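Local coordinates for protein BugD (Bordetella pertussis Tohama I, PDB 2F5X) that probably serves as a periplasmic solute receptor that binds aspartate for a tripartite tricarboxylate-type transport system, at residues 111-116 with 209-214; 138-143 with 164-169. All coordinates share one frame; numbering follows the deposited sequence.

Interaction 1 (111-116 with 209-214)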
# COMPACT_ATOMS: atom_id res chain seq x y z
N VAL A 111 -5.26 4.22 2.86
CA VAL A 111 -4.10 4.93 3.42
C VAL A 111 -3.57 5.97 2.44
O VAL A 111 -3.27 5.64 1.29
CB VAL A 111 -2.96 3.93 3.79
CG1 VAL A 111 -1.82 4.62 4.56
CG2 VAL A 111 -3.53 2.76 4.61
N PRO A 112 -3.42 7.22 2.88
CA PRO A 112 -2.87 8.26 2.02
C PRO A 112 -1.35 8.18 1.96
O PRO A 112 -0.73 7.48 2.77
CB PRO A 112 -3.33 9.56 2.69
CG PRO A 112 -3.40 9.20 4.17
CD PRO A 112 -3.77 7.73 4.22
N MSE A 113 -0.76 8.87 1.00
CA MSE A 113 0.69 8.88 0.87
C MSE A 113 1.30 10.27 1.07
O MSE A 113 0.62 11.30 0.93
CB MSE A 113 1.09 8.25 -0.47
CG MSE A 113 0.53 6.83 -0.62
SE MSE A 113 1.05 6.04 -2.28
CE MSE A 113 2.91 5.61 -1.76
N THR A 114 2.59 10.27 1.43
CA THR A 114 3.37 11.49 1.61
C THR A 114 4.60 11.45 0.71
O THR A 114 5.28 10.42 0.64
CB THR A 114 3.88 11.61 3.07
OG1 THR A 114 4.53 10.38 3.45
CG2 THR A 114 2.70 11.75 4.04
N ILE A 115 4.88 12.57 0.05
CA ILE A 115 6.13 12.75 -0.69
C ILE A 115 7.17 13.23 0.31
O ILE A 115 7.00 14.29 0.90
CB ILE A 115 5.96 13.80 -1.83
CG1 ILE A 115 4.81 13.42 -2.78
CG2 ILE A 115 7.31 14.03 -2.58
CD1 ILE A 115 5.17 12.44 -3.82
N ILE A 116 8.22 12.44 0.50
CA ILE A 116 9.25 12.75 1.48
C ILE A 116 10.64 12.65 0.86
O ILE A 116 10.83 12.07 -0.21
CB ILE A 116 9.17 11.80 2.73
CG1 ILE A 116 9.37 10.33 2.33
CG2 ILE A 116 7.86 12.02 3.51
CD1 ILE A 116 9.55 9.40 3.55
N ALA A 209 4.29 16.99 0.74
CA ALA A 209 2.91 16.97 0.26
C ALA A 209 2.26 15.63 0.55
O ALA A 209 2.94 14.63 0.75
CB ALA A 209 2.87 17.25 -1.25
N VAL A 210 0.93 15.63 0.52
CA VAL A 210 0.15 14.39 0.65
C VAL A 210 -0.64 14.13 -0.64
O VAL A 210 -0.83 15.04 -1.44
CB VAL A 210 -0.81 14.44 1.86
CG1 VAL A 210 0.01 14.51 3.16
CG2 VAL A 210 -1.78 15.64 1.76
N THR A 211 -1.08 12.89 -0.83
CA THR A 211 -1.76 12.50 -2.08
C THR A 211 -3.27 12.36 -1.92
O THR A 211 -3.95 11.87 -2.83
CB THR A 211 -1.20 11.18 -2.61
OG1 THR A 211 -1.42 10.16 -1.62
CG2 THR A 211 0.32 11.25 -2.78
N SER A 212 -3.79 12.76 -0.77
CA SER A 212 -5.23 12.76 -0.52
C SER A 212 -5.91 13.98 -1.15
O SER A 212 -5.24 14.93 -1.55
CB SER A 212 -5.49 12.70 0.99
OG SER A 212 -4.65 13.62 1.66
N LEU A 213 -7.24 13.93 -1.26
CA LEU A 213 -8.03 15.02 -1.83
C LEU A 213 -8.11 16.20 -0.86
O LEU A 213 -8.15 17.36 -1.26
CB LEU A 213 -9.44 14.51 -2.20
CG LEU A 213 -10.52 15.46 -2.75
CD1 LEU A 213 -10.26 15.80 -4.21
CD2 LEU A 213 -11.91 14.83 -2.60
N LYS A 214 -8.12 15.88 0.43
CA LYS A 214 -8.07 16.89 1.47
C LYS A 214 -6.84 16.60 2.31
O LYS A 214 -6.30 15.50 2.24
CB LYS A 214 -9.34 16.84 2.33
CG LYS A 214 -10.57 17.43 1.64
CD LYS A 214 -11.35 16.35 0.89
CE LYS A 214 -12.76 16.80 0.54
NZ LYS A 214 -12.79 17.75 -0.61

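Interaction 2 (138-143 with 164-169)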
# COMPACT_ATOMS: atom_id res chain seq x y z
N ASP A 138 19.48 14.30 -12.65
CA ASP A 138 20.51 13.27 -12.78
C ASP A 138 21.27 12.97 -11.48
O ASP A 138 21.97 11.95 -11.38
CB ASP A 138 21.49 13.65 -13.89
CG ASP A 138 20.86 13.58 -15.26
OD1 ASP A 138 19.75 13.01 -15.40
OD2 ASP A 138 21.43 14.06 -16.26
N LYS A 139 21.15 13.86 -10.50
CA LYS A 139 21.82 13.67 -9.22
C LYS A 139 20.90 13.03 -8.19
O LYS A 139 21.31 12.81 -7.03
CB LYS A 139 22.34 15.01 -8.68
CG LYS A 139 23.35 15.70 -9.58
CD LYS A 139 23.24 17.23 -9.46
CE LYS A 139 24.51 17.84 -8.88
NZ LYS A 139 24.53 17.77 -7.38
N ILE A 140 19.66 12.74 -8.59
CA ILE A 140 18.61 12.35 -7.64
C ILE A 140 18.12 10.91 -7.81
O ILE A 140 17.80 10.48 -8.93
CB ILE A 140 17.41 13.33 -7.69
CG1 ILE A 140 17.88 14.75 -7.33
CG2 ILE A 140 16.31 12.88 -6.74
CD1 ILE A 140 16.87 15.86 -7.65
N SER A 141 18.01 10.19 -6.70
CA SER A 141 17.48 8.83 -6.71
C SER A 141 16.11 8.76 -6.05
O SER A 141 15.86 9.39 -5.01
CB SER A 141 18.44 7.87 -5.99
OG SER A 141 18.68 8.29 -4.66
N LEU A 142 15.23 7.98 -6.68
CA LEU A 142 13.89 7.75 -6.18
C LEU A 142 13.81 6.30 -5.71
O LEU A 142 14.24 5.40 -6.42
CB LEU A 142 12.88 8.00 -7.30
CG LEU A 142 11.41 7.65 -7.05
CD1 LEU A 142 10.78 8.64 -6.08
CD2 LEU A 142 10.66 7.64 -8.38
N ALA A 143 13.26 6.09 -4.51
CA ALA A 143 13.07 4.74 -3.99
C ALA A 143 11.63 4.29 -4.18
O ALA A 143 10.70 5.09 -4.05
CB ALA A 143 13.42 4.70 -2.50
N VAL A 164 10.18 14.26 -15.55
CA VAL A 164 11.54 13.77 -15.38
C VAL A 164 11.64 12.25 -15.45
O VAL A 164 10.65 11.53 -15.27
CB VAL A 164 12.19 14.25 -14.04
CG1 VAL A 164 12.26 15.78 -13.97
CG2 VAL A 164 11.43 13.67 -12.82
N ASN A 165 12.85 11.77 -15.75
CA ASN A 165 13.20 10.36 -15.60
C ASN A 165 14.31 10.29 -14.55
O ASN A 165 15.33 10.95 -14.71
CB ASN A 165 13.70 9.80 -16.94
CG ASN A 165 14.01 8.31 -16.88
OD1 ASN A 165 13.20 7.51 -16.40
ND2 ASN A 165 15.19 7.92 -17.36
N LEU A 166 14.09 9.51 -13.49
CA LEU A 166 15.03 9.42 -12.36
C LEU A 166 15.55 8.00 -12.16
O LEU A 166 14.81 7.04 -12.33
CB LEU A 166 14.33 9.83 -11.05
CG LEU A 166 13.80 11.26 -10.94
CD1 LEU A 166 13.16 11.49 -9.56
CD2 LEU A 166 14.91 12.27 -11.18
N LEU A 167 16.82 7.90 -11.77
CA LEU A 167 17.35 6.67 -11.17
C LEU A 167 16.34 6.18 -10.13
O LEU A 167 15.96 6.94 -9.23
CB LEU A 167 18.68 6.95 -10.48
CG LEU A 167 19.26 5.86 -9.57
CD1 LEU A 167 19.48 4.56 -10.33
CD2 LEU A 167 20.58 6.37 -8.96
N THR A 168 15.90 4.94 -10.28
CA THR A 168 14.86 4.40 -9.42
C THR A 168 15.34 3.11 -8.79
O THR A 168 15.72 2.18 -9.49
CB THR A 168 13.57 4.17 -10.23
OG1 THR A 168 13.13 5.42 -10.78
CG2 THR A 168 12.42 3.74 -9.30
N ILE A 169 15.31 3.06 -7.46
CA ILE A 169 15.86 1.93 -6.74
C ILE A 169 14.73 1.15 -6.07
O ILE A 169 14.05 1.68 -5.18
CB ILE A 169 16.89 2.40 -5.68
CG1 ILE A 169 17.99 3.26 -6.32
CG2 ILE A 169 17.48 1.19 -4.94
CD1 ILE A 169 18.81 4.06 -5.32
O HOH W 1 18.31 10.33 -11.54

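Interaction 1 (111-116 with 209-214)
Thr211 fastens itself to the backbone of Met113 through both its amide and its side chain. Its N donates to Met113 O at 2.9 Å, 27° from the carbonyl plane, while its CB lies 4.0 Å from that same oxygen. From CB both branches lie against Met113. With chi1 at 61°, OG1 is tucked between its own backbone N and carbonyl carbon, where it accepts a rather bent hydrogen bond from Met113 N at 3.0 Å; the hydroxyl is also bonded to Val235 O. CG2 lies nearest Met113 O, at 3.7 Å, and Met113 CB is touched by both branches. Met113, a selenomethionine, turns the rest of its chain away toward Ala150, Cys154 and Cys190, and its side chain comes within about 5 Å of the bound aspartate. Farther along, Ile115 N donates to Ala209 O at 2.9 Å. Thr114 and Val210 form a non-hydrogen-bonded antiparallel pair, CG2 meeting CG1 at 4.0 Å, while Thr114 OG1 is bonded to Thr196 OG1 and Asp191 O. Thr211 OG1 thus appears to stand in for a strand carbonyl as acceptor just where the chain leaves an antiparallel pair, in the mixed sheet of a periplasmic binding protein.

Interaction 2 (138-143 with 164-169)
Leu142 is gripped by the neighbouring strand through both of its backbone polar groups. Its N donates to Leu167 O at 2.8 Å and nearly straight (171°), and its O accepts a hydrogen bond from Ile169 N, also at 2.8 Å; the CA-H groups of Ser141 and Thr168 approach Leu167 O and Leu142 O respectively. Chi1 of 173° sets CG opposite the backbone N, and the side chain runs beside that of Thr168 in the same direction, CD2 near OG1. Leu142 CB also meets Leu166 CD1 at 4.2 Å. Val159 of helix 150-162 touches both Leu142 and Leu166, while Tyr132 and Val133 of helix 126-136 pack on Ile140. The two strands and helix 150-162 form a beta-alpha-beta crossover, the repeating element of the alpha/beta lobes of periplasmic binding proteins, with Val159 of the helix meeting the face that bears Leu142 and Thr168. On the face with Ser141 and Ile169, Ser141 CB touches Ile169 CD1 at 3.9 Å and Leu167 CD2 at 4.0 Å, and Val186 adds contacts to Ser141, Ala143 and Ile169. Whereas Ser141, Leu142 and Ala143 are buried, the facing strand is open to solvent at Leu167 and Thr168, one on each face. Thr168 turns its hydroxyl back along its own chain to Leu166 O, approaching from above the carbonyl plane by 42°. Between Ile140 and Leu167 a water bridges the backbones, donating to Ile140 O at 2.7 Å and accepting from Leu167 N at 2.9 Å.

In the fold
Interaction 2 is nested along the chain inside the long loop closed by interaction 1: strands 141-144 and 167-170 both come after strand 102-117 and before strand 206-210. The centres lie 20 Å apart and the nearest atoms about 7 Å, without touching, yet both belong to one mixed sheet. Strand 188-192 links them, running antiparallel to strand 102-117 and parallel to strand 141-144. Helix 150-162 is also shared, meeting Met113, Ile115 and Thr211 on one hand and Leu142 and Leu166 on the other. Both shared elements reach the aspartate pocket, the helix starting at Ala150 and the strand ending at Gln192, so the two contacts flank elements that shape the binding site.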